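Local structure of farnesyl diphosphate phosphatase YisP (Bacillus subtilis subsp. subtilis, 3WE9) at residues 116-121 and 206-211; 160-165 and 243-248; 185-190 and 199-204. The protein hydrolyses farnesyl diphosphate to farnesol and diphosphate, a step involved in biofilm formation. All blocks are in the same frame, centred on the assembly; numbering follows the deposited sequence.

The three contacts run from the interior of this all-helical chain out to its rim. Contact 2 is core: all five touching residues are buried, and only aliphatic groups and one backbone carbonyl take part. Contact 1 is partly buried: Leu121 and Ile208 are buried, while Leu118, Glu211 and especially Tyr207 lie nearer solvent. It meets contact 2 directly, since Leu121 CD1 lies 3.6 Å from Phe164 CD2 and Ile208 packs on Leu165. Contact 3, centred about 25 Å from the centre of the chain, is built largely on aromatic rings. It shares helix 199-221 with contact 1, and Tyr207 CD1 touches Phe185 CZ at 3.7 Å; contacts 2 and 3 do not touch.

Contact 1 of 3, residues 116-121 and 206-211; sequences DDLDEL and EYIAFE
Leu118 and Ile208 bring the two backbones nearest, their CA atoms 7.9 Å apart, where the first turn of helix 118-140 faces the middle of segment 206-211. This is helix-to-helix packing within the all-helical fold of the squalene/phytoene synthase family, and no hydrogen bond crosses it. Leu118 does most of the work. Its CG stands opposite the backbone N (chi1 174°), which carries the two methyls out to the other helix. There CD2 reaches Tyr207 CE2 at 3.8 Å, approaching the ring obliquely, while CD1 is only loosely set against Ile208 CG1, at 4.4 Å. One helical turn on, Leu121 meets Ile208 with the side chains at about a right angle, and its CD2 touches Ile208 CG2 at 3.8 Å.

On the inner side helix 145-165 backs the contact through Leu161, which packs against Leu121. Val181 of helix 179-185 lies against both Leu118 and Tyr207. Ahead of the helix, Asp116 N donates to Glu120 OE2 at 2.9 Å in a nearly straight bond that ties the preceding turn to the helix, although the N-H comes from above the carboxylate plane. Towards solvent the chemistry changes. Glu211 is bent at chi2 (-86°), which turns its carboxylate in beside Leu118 CD2; CG comes to 4.1 Å from Leu118 CD2, and OE2 rests 3.6 Å from that same methyl.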
ATOM      1  N   ASP A 116       6.433  20.083  -2.954  1.00 25.82           N
ATOM      2  CA  ASP A 116       6.166  21.160  -3.898  1.00 27.67           C
ATOM      3  C   ASP A 116       5.504  20.675  -5.179  1.00 27.01           C
ATOM      4  O   ASP A 116       4.417  21.122  -5.532  1.00 29.61           O
ATOM      5  CB  ASP A 116       7.471  21.887  -4.237  1.00 30.21           C
ATOM      6  CG  ASP A 116       7.238  23.160  -5.024  1.00 33.96           C
ATOM      7  OD1 ASP A 116       6.536  24.056  -4.505  1.00 35.58           O
ATOM      8  OD2 ASP A 116       7.747  23.266  -6.161  1.00 37.67           O
ATOM      9  N   ASP A 117       6.182  19.763  -5.866  1.00 28.22           N
ATOM     10  CA  ASP A 117       5.719  19.179  -7.123  1.00 28.02           C
ATOM     11  C   ASP A 117       4.921  17.906  -6.885  1.00 24.23           C
ATOM     12  O   ASP A 117       5.091  17.237  -5.870  1.00 23.44           O
ATOM     13  CB  ASP A 117       6.914  18.776  -8.000  1.00 32.97           C
ATOM     14  CG  ASP A 117       7.546  19.935  -8.713  1.00 38.31           C
ATOM     15  OD1 ASP A 117       8.531  19.696  -9.442  1.00 42.28           O
ATOM     16  OD2 ASP A 117       7.066  21.077  -8.557  1.00 44.75           O
ATOM     17  N   LEU A 118       4.075  17.561  -7.845  1.00 22.75           N
ATOM     18  CA  LEU A 118       3.320  16.327  -7.754  1.00 22.83           C
ATOM     19  C   LEU A 118       4.379  15.217  -7.845  1.00 23.34           C
ATOM     20  O   LEU A 118       4.283  14.197  -7.168  1.00 20.48           O
ATOM     21  CB  LEU A 118       2.322  16.235  -8.916  1.00 21.40           C
ATOM     22  CG  LEU A 118       1.522  14.944  -9.093  1.00 18.85           C
ATOM     23  CD1 LEU A 118       0.916  14.512  -7.765  1.00 17.70           C
ATOM     24  CD2 LEU A 118       0.442  15.159 -10.147  1.00 20.29           C
ATOM     25  N   ASP A 119       5.408  15.446  -8.662  1.00 23.90           N
ATOM     26  CA  ASP A 119       6.491  14.474  -8.827  1.00 26.18           C
ATOM     27  C   ASP A 119       7.108  14.077  -7.495  1.00 25.06           C
ATOM     28  O   ASP A 119       7.508  12.931  -7.306  1.00 25.55           O
ATOM     29  CB  ASP A 119       7.594  15.029  -9.738  1.00 29.19           C
ATOM     30  CG  ASP A 119       7.297  14.825 -11.212  1.00 32.91           C
ATOM     31  OD1 ASP A 119       6.295  14.157 -11.536  1.00 34.11           O
ATOM     32  OD2 ASP A 119       8.079  15.329 -12.050  1.00 35.99           O
ATOM     33  N   GLU A 120       7.191  15.026  -6.570  1.00 23.58           N
ATOM     34  CA  GLU A 120       7.761  14.737  -5.265  1.00 23.53           C
ATOM     35  C   GLU A 120       6.888  13.726  -4.508  1.00 22.46           C
ATOM     36  O   GLU A 120       7.402  12.812  -3.859  1.00 21.75           O
ATOM     37  CB  GLU A 120       7.908  16.031  -4.459  1.00 26.08           C
ATOM     38  CG  GLU A 120       8.728  15.875  -3.192  1.00 30.16           C
ATOM     39  CD  GLU A 120       9.086  17.206  -2.552  1.00 32.18           C
ATOM     40  OE1 GLU A 120       9.719  17.192  -1.473  1.00 34.08           O
ATOM     41  OE2 GLU A 120       8.741  18.264  -3.125  1.00 30.57           O
ATOM     42  N   LEU A 121       5.569  13.892  -4.588  1.00 18.38           N
ATOM     43  CA  LEU A 121       4.658  12.963  -3.922  1.00 18.21           C
ATOM     44  C   LEU A 121       4.756  11.587  -4.590  1.00 17.17           C
ATOM     45  O   LEU A 121       4.796  10.562  -3.911  1.00 16.74           O
ATOM     46  CB  LEU A 121       3.213  13.468  -4.013  1.00 15.18           C
ATOM     47  CG  LEU A 121       2.140  12.539  -3.426  1.00 16.66           C
ATOM     48  CD1 LEU A 121       2.357  12.353  -1.930  1.00 16.90           C
ATOM     49  CD2 LEU A 121       0.761  13.127  -3.690  1.00 14.78           C
ATOM     50  N   GLU A 206      -8.892  15.245  -6.221  1.00 12.13           N
ATOM     51  CA  GLU A 206      -9.220  14.469  -7.414  1.00 13.85           C
ATOM     52  C   GLU A 206      -8.073  14.446  -8.428  1.00 13.35           C
ATOM     53  O   GLU A 206      -7.883  13.465  -9.145  1.00 13.90           O
ATOM     54  CB  GLU A 206     -10.498  15.012  -8.067  1.00 15.84           C
ATOM     55  CG  GLU A 206     -11.787  14.762  -7.259  1.00 18.26           C
ATOM     56  CD  GLU A 206     -12.138  13.279  -7.122  1.00 19.48           C
ATOM     57  OE1 GLU A 206     -11.534  12.451  -7.834  1.00 19.21           O
ATOM     58  OE2 GLU A 206     -13.028  12.937  -6.307  1.00 19.43           O
ATOM     59  N   TYR A 207      -7.300  15.523  -8.477  1.00 14.28           N
ATOM     60  CA  TYR A 207      -6.174  15.590  -9.405  1.00 13.69           C
ATOM     61  C   TYR A 207      -5.155  14.510  -9.040  1.00 12.98           C
ATOM     62  O   TYR A 207      -4.591  13.856  -9.920  1.00 12.72           O
ATOM     63  CB  TYR A 207      -5.518  16.973  -9.353  1.00 12.46           C
ATOM     64  CG  TYR A 207      -4.561  17.248 -10.497  1.00 13.49           C
ATOM     65  CD1 TYR A 207      -5.039  17.564 -11.770  1.00 13.62           C
ATOM     66  CD2 TYR A 207      -3.182  17.203 -10.304  1.00 15.97           C
ATOM     67  CE1 TYR A 207      -4.163  17.834 -12.825  1.00 17.96           C
ATOM     68  CE2 TYR A 207      -2.295  17.468 -11.350  1.00 16.43           C
ATOM     69  CZ  TYR A 207      -2.793  17.787 -12.606  1.00 17.92           C
ATOM     70  OH  TYR A 207      -1.924  18.075 -13.634  1.00 20.58           O
ATOM     71  N   ILE A 208      -4.928  14.326  -7.739  1.00 12.62           N
ATOM     72  CA  ILE A 208      -3.995  13.315  -7.249  1.00 12.29           C
ATOM     73  C   ILE A 208      -4.635  11.925  -7.363  1.00 13.09           C
ATOM     74  O   ILE A 208      -3.965  10.950  -7.710  1.00 12.00           O
ATOM     75  CB  ILE A 208      -3.603  13.596  -5.767  1.00 13.18           C
ATOM     76  CG1 ILE A 208      -2.957  14.983  -5.664  1.00 14.39           C
ATOM     77  CG2 ILE A 208      -2.637  12.523  -5.247  1.00 10.54           C
ATOM     78  CD1 ILE A 208      -2.738  15.460  -4.235  1.00 15.78           C
ATOM     79  N   ALA A 209      -5.937  11.837  -7.085  1.00 12.54           N
ATOM     80  CA  ALA A 209      -6.641  10.553  -7.176  1.00 14.99           C
ATOM     81  C   ALA A 209      -6.612  10.039  -8.627  1.00 15.38           C
ATOM     82  O   ALA A 209      -6.573   8.828  -8.873  1.00 13.79           O
ATOM     83  CB  ALA A 209      -8.096  10.710  -6.694  1.00 12.59           C
ATOM     84  N   PHE A 210      -6.630  10.969  -9.578  1.00 15.18           N
ATOM     85  CA  PHE A 210      -6.585  10.623 -11.001  1.00 16.80           C
ATOM     86  C   PHE A 210      -5.315   9.814 -11.297  1.00 16.73           C
ATOM     87  O   PHE A 210      -5.352   8.817 -12.025  1.00 15.85           O
ATOM     88  CB  PHE A 210      -6.604  11.897 -11.854  1.00 16.90           C
ATOM     89  CG  PHE A 210      -6.717  11.638 -13.326  1.00 22.13           C
ATOM     90  CD1 PHE A 210      -7.964  11.508 -13.931  1.00 24.62           C
ATOM     91  CD2 PHE A 210      -5.575  11.498 -14.108  1.00 23.44           C
ATOM     92  CE1 PHE A 210      -8.074  11.242 -15.295  1.00 25.93           C
ATOM     93  CE2 PHE A 210      -5.673  11.230 -15.477  1.00 27.13           C
ATOM     94  CZ  PHE A 210      -6.926  11.103 -16.067  1.00 26.28           C
ATOM     95  N   GLU A 211      -4.191  10.260 -10.741  1.00 15.17           N
ATOM     96  CA  GLU A 211      -2.914   9.569 -10.910  1.00 16.18           C
ATOM     97  C   GLU A 211      -2.963   8.179 -10.272  1.00 15.68           C
ATOM     98  O   GLU A 211      -2.546   7.191 -10.874  1.00 16.23           O
ATOM     99  CB  GLU A 211      -1.795  10.385 -10.257  1.00 21.40           C
ATOM    100  CG  GLU A 211      -1.454  11.667 -11.003  1.00 27.43           C
ATOM    101  CD  GLU A 211      -0.438  11.438 -12.113  1.00 32.03           C
ATOM    102  OE1 GLU A 211      -0.368  10.306 -12.639  1.00 32.77           O
ATOM    103  OE2 GLU A 211       0.291  12.393 -12.461  1.00 33.58           O
TER

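Contact 2 of 3, residues 160-165 and 243-248; sequences QLVRFL and AVLEKI
Val162 points its two methyls at two successive residues of the other helix: CG1 meets Val244 CG1 at 3.7 Å, and CG2 fits against Leu245, 4.1 Å from its CD1 and just as near its CG. This is near-parallel helix packing in the buried interior of the all-helical squalene/phytoene synthase fold, joining helix 145-165 to helix 228-250; the axes lie 10.2 Å apart at 21°. The two valines meet methyl to methyl, and Leu245 crosses Val162 at a slant. Both valines place CG1 opposite the backbone N (chi1 173° at Val162, 170° at Val244), and these are the branches through which the two valines touch each other.

Leu245 leaves its helix along the flank rather than straight across, yet its branched end swings into the interface and divides its methyls between two partners. While CD1 faces Val162, CD2 turns to Leu165 and lies 4.1 Å from Leu165 CD1. With an alanine at Val162 both methyls are gone, and the space between Val244 CG1 and the end of Leu245 would probably be left as a gap between the helices. Farther along, Ile248 extends its chain so that CD1 ends against the backbone of Leu165, 3.7 Å from its O.

That carbonyl also accepts a hydrogen bond from Trp205 NE1 of helix 199-221, and Trp205 packs on Leu245 and Ile248 as well. Helix 118-140 adds Leu122 and Ala125 against Leu161, so segment 160-165 is held between several helices of the bundle. With no hydrogen bond or salt bridge crossing between the segments, these two helices are joined by the fit of their aliphatic side chains, and the buried polar atom in the contact, Leu165 O, is satisfied by the tryptophan.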
ATOM      1  N   GLN A 160      -0.173   3.223  -1.921  1.00 12.59           N
ATOM      2  CA  GLN A 160       0.377   4.236  -1.028  1.00 13.76           C
ATOM      3  C   GLN A 160      -0.342   5.567  -1.282  1.00 12.24           C
ATOM      4  O   GLN A 160      -0.672   6.304  -0.347  1.00 14.06           O
ATOM      5  CB  GLN A 160       1.884   4.383  -1.261  1.00 18.48           C
ATOM      6  CG  GLN A 160       2.574   5.265  -0.239  1.00 21.35           C
ATOM      7  CD  GLN A 160       2.526   4.684   1.167  1.00 25.02           C
ATOM      8  OE1 GLN A 160       1.455   4.400   1.698  1.00 25.85           O
ATOM      9  NE2 GLN A 160       3.693   4.511   1.775  1.00 27.12           N
ATOM     10  N   LEU A 161      -0.597   5.877  -2.547  1.00 13.12           N
ATOM     11  CA  LEU A 161      -1.304   7.111  -2.878  1.00 13.02           C
ATOM     12  C   LEU A 161      -2.705   7.073  -2.288  1.00 12.10           C
ATOM     13  O   LEU A 161      -3.203   8.080  -1.782  1.00 11.84           O
ATOM     14  CB  LEU A 161      -1.396   7.307  -4.392  1.00 13.74           C
ATOM     15  CG  LEU A 161      -0.102   7.698  -5.117  1.00 15.33           C
ATOM     16  CD1 LEU A 161      -0.377   7.828  -6.618  1.00 13.98           C
ATOM     17  CD2 LEU A 161       0.433   9.009  -4.554  1.00 14.24           C
ATOM     18  N   VAL A 162      -3.348   5.913  -2.343  1.00 13.36           N
ATOM     19  CA  VAL A 162      -4.694   5.809  -1.785  1.00 14.43           C
ATOM     20  C   VAL A 162      -4.661   6.028  -0.275  1.00 15.28           C
ATOM     21  O   VAL A 162      -5.500   6.738   0.284  1.00 15.95           O
ATOM     22  CB  VAL A 162      -5.328   4.445  -2.105  1.00 12.87           C
ATOM     23  CG1 VAL A 162      -6.664   4.299  -1.368  1.00 12.19           C
ATOM     24  CG2 VAL A 162      -5.561   4.342  -3.606  1.00 13.92           C
ATOM     25  N   ARG A 163      -3.688   5.418   0.389  1.00 16.14           N
ATOM     26  CA  ARG A 163      -3.563   5.591   1.827  1.00 17.52           C
ATOM     27  C   ARG A 163      -3.356   7.067   2.149  1.00 17.68           C
ATOM     28  O   ARG A 163      -3.963   7.599   3.079  1.00 16.83           O
ATOM     29  CB  ARG A 163      -2.388   4.765   2.357  1.00 19.97           C
ATOM     30  CG  ARG A 163      -2.668   3.273   2.400  1.00 22.30           C
ATOM     31  CD  ARG A 163      -1.414   2.492   2.730  1.00 28.70           C
ATOM     32  NE  ARG A 163      -1.708   1.093   3.019  1.00 36.78           N
ATOM     33  CZ  ARG A 163      -2.236   0.657   4.159  1.00 39.50           C
ATOM     34  NH1 ARG A 163      -2.528   1.516   5.127  1.00 41.38           N
ATOM     35  NH2 ARG A 163      -2.471  -0.636   4.333  1.00 42.82           N
ATOM     36  N   PHE A 164      -2.501   7.727   1.372  1.00 16.73           N
ATOM     37  CA  PHE A 164      -2.229   9.144   1.583  1.00 18.32           C
ATOM     38  C   PHE A 164      -3.507   9.969   1.469  1.00 16.82           C
ATOM     39  O   PHE A 164      -3.748  10.857   2.278  1.00 15.31           O
ATOM     40  CB  PHE A 164      -1.212   9.669   0.560  1.00 23.89           C
ATOM     41  CG  PHE A 164       0.187   9.145   0.754  1.00 31.07           C
ATOM     42  CD1 PHE A 164       0.511   8.347   1.854  1.00 32.15           C
ATOM     43  CD2 PHE A 164       1.192   9.470  -0.159  1.00 33.11           C
ATOM     44  CE1 PHE A 164       1.813   7.885   2.045  1.00 35.88           C
ATOM     45  CE2 PHE A 164       2.502   9.012   0.021  1.00 36.08           C
ATOM     46  CZ  PHE A 164       2.813   8.218   1.126  1.00 35.37           C
ATOM     47  N   LEU A 165      -4.311   9.668   0.450  1.00 13.21           N
ATOM     48  CA  LEU A 165      -5.567  10.376   0.199  1.00 13.39           C
ATOM     49  C   LEU A 165      -6.704  10.056   1.176  1.00 13.77           C
ATOM     50  O   LEU A 165      -7.727  10.746   1.188  1.00 13.53           O
ATOM     51  CB  LEU A 165      -6.049  10.067  -1.225  1.00 12.49           C
ATOM     52  CG  LEU A 165      -5.205  10.621  -2.386  1.00 16.20           C
ATOM     53  CD1 LEU A 165      -5.675  10.021  -3.710  1.00 16.14           C
ATOM     54  CD2 LEU A 165      -5.322  12.135  -2.422  1.00 14.55           C
ATOM     55  N   ALA A 243     -12.421   0.972  -4.244  1.00 18.02           N
ATOM     56  CA  ALA A 243     -13.578   1.160  -3.376  1.00 18.46           C
ATOM     57  C   ALA A 243     -13.294   2.203  -2.295  1.00 18.34           C
ATOM     58  O   ALA A 243     -14.185   2.954  -1.898  1.00 17.12           O
ATOM     59  CB  ALA A 243     -13.974  -0.167  -2.736  1.00 19.30           C
ATOM     60  N   VAL A 244     -12.056   2.239  -1.808  1.00 16.39           N
ATOM     61  CA  VAL A 244     -11.685   3.214  -0.794  1.00 17.56           C
ATOM     62  C   VAL A 244     -11.861   4.631  -1.350  1.00 16.48           C
ATOM     63  O   VAL A 244     -12.435   5.502  -0.693  1.00 16.76           O
ATOM     64  CB  VAL A 244     -10.213   3.019  -0.338  1.00 17.76           C
ATOM     65  CG1 VAL A 244      -9.774   4.195   0.544  1.00 19.73           C
ATOM     66  CG2 VAL A 244     -10.079   1.722   0.444  1.00 19.38           C
ATOM     67  N   LEU A 245     -11.368   4.853  -2.564  1.00 16.04           N
ATOM     68  CA  LEU A 245     -11.486   6.158  -3.208  1.00 16.28           C
ATOM     69  C   LEU A 245     -12.954   6.525  -3.413  1.00 18.33           C
ATOM     70  O   LEU A 245     -13.352   7.681  -3.237  1.00 15.22           O
ATOM     71  CB  LEU A 245     -10.758   6.152  -4.557  1.00 17.36           C
ATOM     72  CG  LEU A 245      -9.233   6.018  -4.464  1.00 16.66           C
ATOM     73  CD1 LEU A 245      -8.640   5.817  -5.844  1.00 17.63           C
ATOM     74  CD2 LEU A 245      -8.655   7.262  -3.794  1.00 20.27           C
ATOM     75  N   GLU A 246     -13.767   5.541  -3.786  1.00 19.00           N
ATOM     76  CA  GLU A 246     -15.188   5.803  -3.992  1.00 21.58           C
ATOM     77  C   GLU A 246     -15.880   6.160  -2.672  1.00 19.79           C
ATOM     78  O   GLU A 246     -16.735   7.049  -2.634  1.00 20.12           O
ATOM     79  CB  GLU A 246     -15.859   4.589  -4.642  1.00 23.99           C
ATOM     80  CG  GLU A 246     -15.328   4.274  -6.035  1.00 30.95           C
ATOM     81  CD  GLU A 246     -15.691   5.335  -7.076  1.00 37.51           C
ATOM     82  OE1 GLU A 246     -15.343   6.525  -6.891  1.00 37.31           O
ATOM     83  OE2 GLU A 246     -16.331   4.973  -8.091  1.00 41.55           O
ATOM     84  N   LYS A 247     -15.496   5.490  -1.588  1.00 19.66           N
ATOM     85  CA  LYS A 247     -16.090   5.762  -0.280  1.00 20.44           C
ATOM     86  C   LYS A 247     -15.767   7.183   0.162  1.00 20.49           C
ATOM     87  O   LYS A 247     -16.622   7.903   0.686  1.00 18.45           O
ATOM     88  CB  LYS A 247     -15.574   4.772   0.773  1.00 19.97           C
ATOM     89  CG  LYS A 247     -16.226   4.957   2.148  1.00 21.43           C
ATOM     90  CD  LYS A 247     -15.794   3.900   3.159  1.00 23.54           C
ATOM     91  CE  LYS A 247     -16.523   4.098   4.491  1.00 25.79           C
ATOM     92  NZ  LYS A 247     -16.176   3.060   5.500  1.00 24.96           N
ATOM     93  N   ILE A 248     -14.517   7.583  -0.045  1.00 18.79           N
ATOM     94  CA  ILE A 248     -14.082   8.923   0.325  1.00 17.58           C
ATOM     95  C   ILE A 248     -14.936   9.948  -0.424  1.00 18.09           C
ATOM     96  O   ILE A 248     -15.390  10.935   0.157  1.00 18.06           O
ATOM     97  CB  ILE A 248     -12.580   9.122  -0.014  1.00 17.46           C
ATOM     98  CG1 ILE A 248     -11.738   8.163   0.843  1.00 15.92           C
ATOM     99  CG2 ILE A 248     -12.172  10.576   0.231  1.00 15.23           C
ATOM    100  CD1 ILE A 248     -10.247   8.147   0.512  1.00 15.48           C
TER

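Contact 3 of 3, residues 185-190 and 199-204; sequences FGYTEA and KAFTMT
Tyr187 and Ala200 sit where the backbones come closest, CA to CA 5.0 Å, and packing is tight around them. Phe185 O lies 3.4 Å from Ala200 CB, and the Tyr187 ring turns its edge to that methyl. Over one face of the tyrosine comes Phe201 CB in a CH-pi contact, 3.5 Å from CE1; the two side chains run side by side, and their rings meet obliquely, planes at 46°. The tyrosine hydroxyl is hydrogen-bonded to Thr196 O. Thr204 OG1 donates to Ala200 O and lies at the edge of the Phe185 ring, 3.6 Å from CD2. Just as closely, Met203 lays CB over a face of Phe185, and its bend at chi3 (86°) brings CE to 3.5 Å from Phe185 CD1, with the sulfur placed obliquely in a Met-aromatic contact.

The loose side lies beyond Tyr187, where the chain leaves helix 199-221. Thr188, Glu189 and Ala190 are exposed there, and Thr188 caps helix 189-194 through Asp191 N.

Gly186, at positive phi, is the C-prime residue of the Schellman motif ending helix 179-185, whose Met182 packs on Tyr187 and Val181 on Thr204. The contact thus sets the end of that helix against the first turns of helix 199-221.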
ATOM      1  N   PHE A 185      -5.365  25.022  -8.326  1.00 19.89           N
ATOM      2  CA  PHE A 185      -6.783  25.168  -8.034  1.00 19.52           C
ATOM      3  C   PHE A 185      -7.163  26.244  -7.019  1.00 20.32           C
ATOM      4  O   PHE A 185      -8.337  26.399  -6.698  1.00 19.90           O
ATOM      5  CB  PHE A 185      -7.328  23.800  -7.596  1.00 18.35           C
ATOM      6  CG  PHE A 185      -7.047  22.700  -8.587  1.00 17.61           C
ATOM      7  CD1 PHE A 185      -7.554  22.772  -9.887  1.00 17.57           C
ATOM      8  CD2 PHE A 185      -6.234  21.623  -8.241  1.00 15.28           C
ATOM      9  CE1 PHE A 185      -7.248  21.784 -10.833  1.00 17.95           C
ATOM     10  CE2 PHE A 185      -5.920  20.629  -9.175  1.00 17.83           C
ATOM     11  CZ  PHE A 185      -6.430  20.711 -10.476  1.00 16.35           C
ATOM     12  N   GLY A 186      -6.177  26.982  -6.521  1.00 20.58           N
ATOM     13  CA  GLY A 186      -6.462  28.038  -5.564  1.00 20.40           C
ATOM     14  C   GLY A 186      -6.724  27.591  -4.134  1.00 20.21           C
ATOM     15  O   GLY A 186      -7.417  28.287  -3.390  1.00 21.21           O
ATOM     16  N   TYR A 187      -6.188  26.437  -3.743  1.00 17.08           N
ATOM     17  CA  TYR A 187      -6.363  25.948  -2.380  1.00 15.98           C
ATOM     18  C   TYR A 187      -5.210  26.538  -1.579  1.00 16.46           C
ATOM     19  O   TYR A 187      -4.040  26.285  -1.875  1.00 16.58           O
ATOM     20  CB  TYR A 187      -6.314  24.414  -2.335  1.00 14.88           C
ATOM     21  CG  TYR A 187      -6.751  23.841  -1.001  1.00 15.95           C
ATOM     22  CD1 TYR A 187      -8.015  24.127  -0.480  1.00 17.21           C
ATOM     23  CD2 TYR A 187      -5.901  23.022  -0.256  1.00 14.51           C
ATOM     24  CE1 TYR A 187      -8.419  23.612   0.752  1.00 15.77           C
ATOM     25  CE2 TYR A 187      -6.297  22.502   0.978  1.00 16.63           C
ATOM     26  CZ  TYR A 187      -7.559  22.807   1.475  1.00 16.18           C
ATOM     27  OH  TYR A 187      -7.953  22.312   2.701  1.00 16.12           O
ATOM     28  N   THR A 188      -5.541  27.311  -0.551  1.00 16.34           N
ATOM     29  CA  THR A 188      -4.526  27.991   0.252  1.00 18.96           C
ATOM     30  C   THR A 188      -3.936  27.240   1.437  1.00 19.11           C
ATOM     31  O   THR A 188      -4.535  26.307   1.956  1.00 19.33           O
ATOM     32  CB  THR A 188      -5.096  29.310   0.790  1.00 18.71           C
ATOM     33  OG1 THR A 188      -6.147  29.016   1.724  1.00 19.74           O
ATOM     34  CG2 THR A 188      -5.672  30.133  -0.347  1.00 19.57           C
ATOM     35  N   GLU A 189      -2.748  27.672   1.866  1.00 20.42           N
ATOM     36  CA  GLU A 189      -2.095  27.080   3.028  1.00 21.58           C
ATOM     37  C   GLU A 189      -3.039  27.253   4.213  1.00 19.93           C
ATOM     38  O   GLU A 189      -3.144  26.378   5.068  1.00 21.75           O
ATOM     39  CB  GLU A 189      -0.772  27.796   3.339  1.00 21.65           C
ATOM     40  CG  GLU A 189       0.385  27.464   2.408  1.00 22.60           C
ATOM     41  CD  GLU A 189       0.982  26.098   2.677  1.00 23.60           C
ATOM     42  OE1 GLU A 189       0.567  25.443   3.657  1.00 24.18           O
ATOM     43  OE2 GLU A 189       1.880  25.678   1.910  1.00 22.40           O
ATOM     44  N   ALA A 190      -3.724  28.393   4.259  1.00 23.19           N
ATOM     45  CA  ALA A 190      -4.665  28.676   5.343  1.00 23.54           C
ATOM     46  C   ALA A 190      -5.830  27.690   5.306  1.00 24.36           C
ATOM     47  O   ALA A 190      -6.259  27.197   6.351  1.00 23.71           O
ATOM     48  CB  ALA A 190      -5.184  30.109   5.237  1.00 25.66           C
ATOM     49  N   LYS A 199     -14.326  23.452  -2.897  1.00 19.12           N
ATOM     50  CA  LYS A 199     -14.133  23.024  -4.278  1.00 18.95           C
ATOM     51  C   LYS A 199     -12.649  22.949  -4.638  1.00 17.57           C
ATOM     52  O   LYS A 199     -12.211  22.019  -5.309  1.00 16.40           O
ATOM     53  CB  LYS A 199     -14.847  23.983  -5.233  1.00 21.91           C
ATOM     54  CG  LYS A 199     -14.686  23.623  -6.704  1.00 25.79           C
ATOM     55  CD  LYS A 199     -15.223  22.226  -7.002  1.00 28.46           C
ATOM     56  CE  LYS A 199     -15.122  21.901  -8.491  1.00 31.79           C
ATOM     57  NZ  LYS A 199     -15.589  20.524  -8.806  1.00 28.77           N
ATOM     58  N   ALA A 200     -11.883  23.938  -4.192  1.00 18.93           N
ATOM     59  CA  ALA A 200     -10.445  23.980  -4.458  1.00 15.74           C
ATOM     60  C   ALA A 200      -9.778  22.727  -3.891  1.00 15.27           C
ATOM     61  O   ALA A 200      -8.860  22.166  -4.500  1.00 14.63           O
ATOM     62  CB  ALA A 200      -9.837  25.229  -3.828  1.00 15.81           C
ATOM     63  N   PHE A 201     -10.229  22.286  -2.721  1.00 13.07           N
ATOM     64  CA  PHE A 201      -9.652  21.090  -2.126  1.00 12.70           C
ATOM     65  C   PHE A 201     -10.028  19.818  -2.870  1.00 14.17           C
ATOM     66  O   PHE A 201      -9.171  18.966  -3.120  1.00 11.90           O
ATOM     67  CB  PHE A 201     -10.064  20.914  -0.664  1.00 11.34           C
ATOM     68  CG  PHE A 201      -9.598  19.607  -0.079  1.00 13.45           C
ATOM     69  CD1 PHE A 201      -8.235  19.347   0.067  1.00 12.67           C
ATOM     70  CD2 PHE A 201     -10.507  18.607   0.252  1.00 12.26           C
ATOM     71  CE1 PHE A 201      -7.783  18.107   0.532  1.00 12.51           C
ATOM     72  CE2 PHE A 201     -10.069  17.365   0.717  1.00 13.49           C
ATOM     73  CZ  PHE A 201      -8.702  17.113   0.855  1.00 14.92           C
ATOM     74  N   THR A 202     -11.305  19.674  -3.218  1.00 13.15           N
ATOM     75  CA  THR A 202     -11.736  18.471  -3.915  1.00 14.23           C
ATOM     76  C   THR A 202     -11.064  18.362  -5.283  1.00 13.58           C
ATOM     77  O   THR A 202     -10.761  17.260  -5.740  1.00 14.29           O
ATOM     78  CB  THR A 202     -13.283  18.408  -4.054  1.00 15.68           C
ATOM     79  OG1 THR A 202     -13.761  19.571  -4.735  1.00 18.55           O
ATOM     80  CG2 THR A 202     -13.930  18.327  -2.674  1.00 17.79           C
ATOM     81  N   MET A 203     -10.831  19.498  -5.936  1.00 12.88           N
ATOM     82  CA  MET A 203     -10.145  19.487  -7.227  1.00 13.78           C
ATOM     83  C   MET A 203      -8.700  19.026  -7.038  1.00 12.56           C
ATOM     84  O   MET A 203      -8.166  18.279  -7.856  1.00 12.42           O
ATOM     85  CB  MET A 203     -10.165  20.878  -7.864  1.00 15.32           C
ATOM     86  CG  MET A 203     -11.527  21.252  -8.416  1.00 20.12           C
ATOM     87  SD  MET A 203     -11.526  22.897  -9.124  1.00 31.17           S
ATOM     88  CE  MET A 203     -10.966  22.539 -10.799  1.00 27.97           C
ATOM     89  N   THR A 204      -8.080  19.476  -5.950  1.00 11.82           N
ATOM     90  CA  THR A 204      -6.710  19.101  -5.622  1.00 13.69           C
ATOM     91  C   THR A 204      -6.667  17.598  -5.347  1.00 13.75           C
ATOM     92  O   THR A 204      -5.825  16.873  -5.880  1.00 12.44           O
ATOM     93  CB  THR A 204      -6.221  19.854  -4.362  1.00 13.73           C
ATOM     94  OG1 THR A 204      -6.177  21.261  -4.640  1.00 14.72           O
ATOM     95  CG2 THR A 204      -4.823  19.362  -3.942  1.00 14.87           C
TER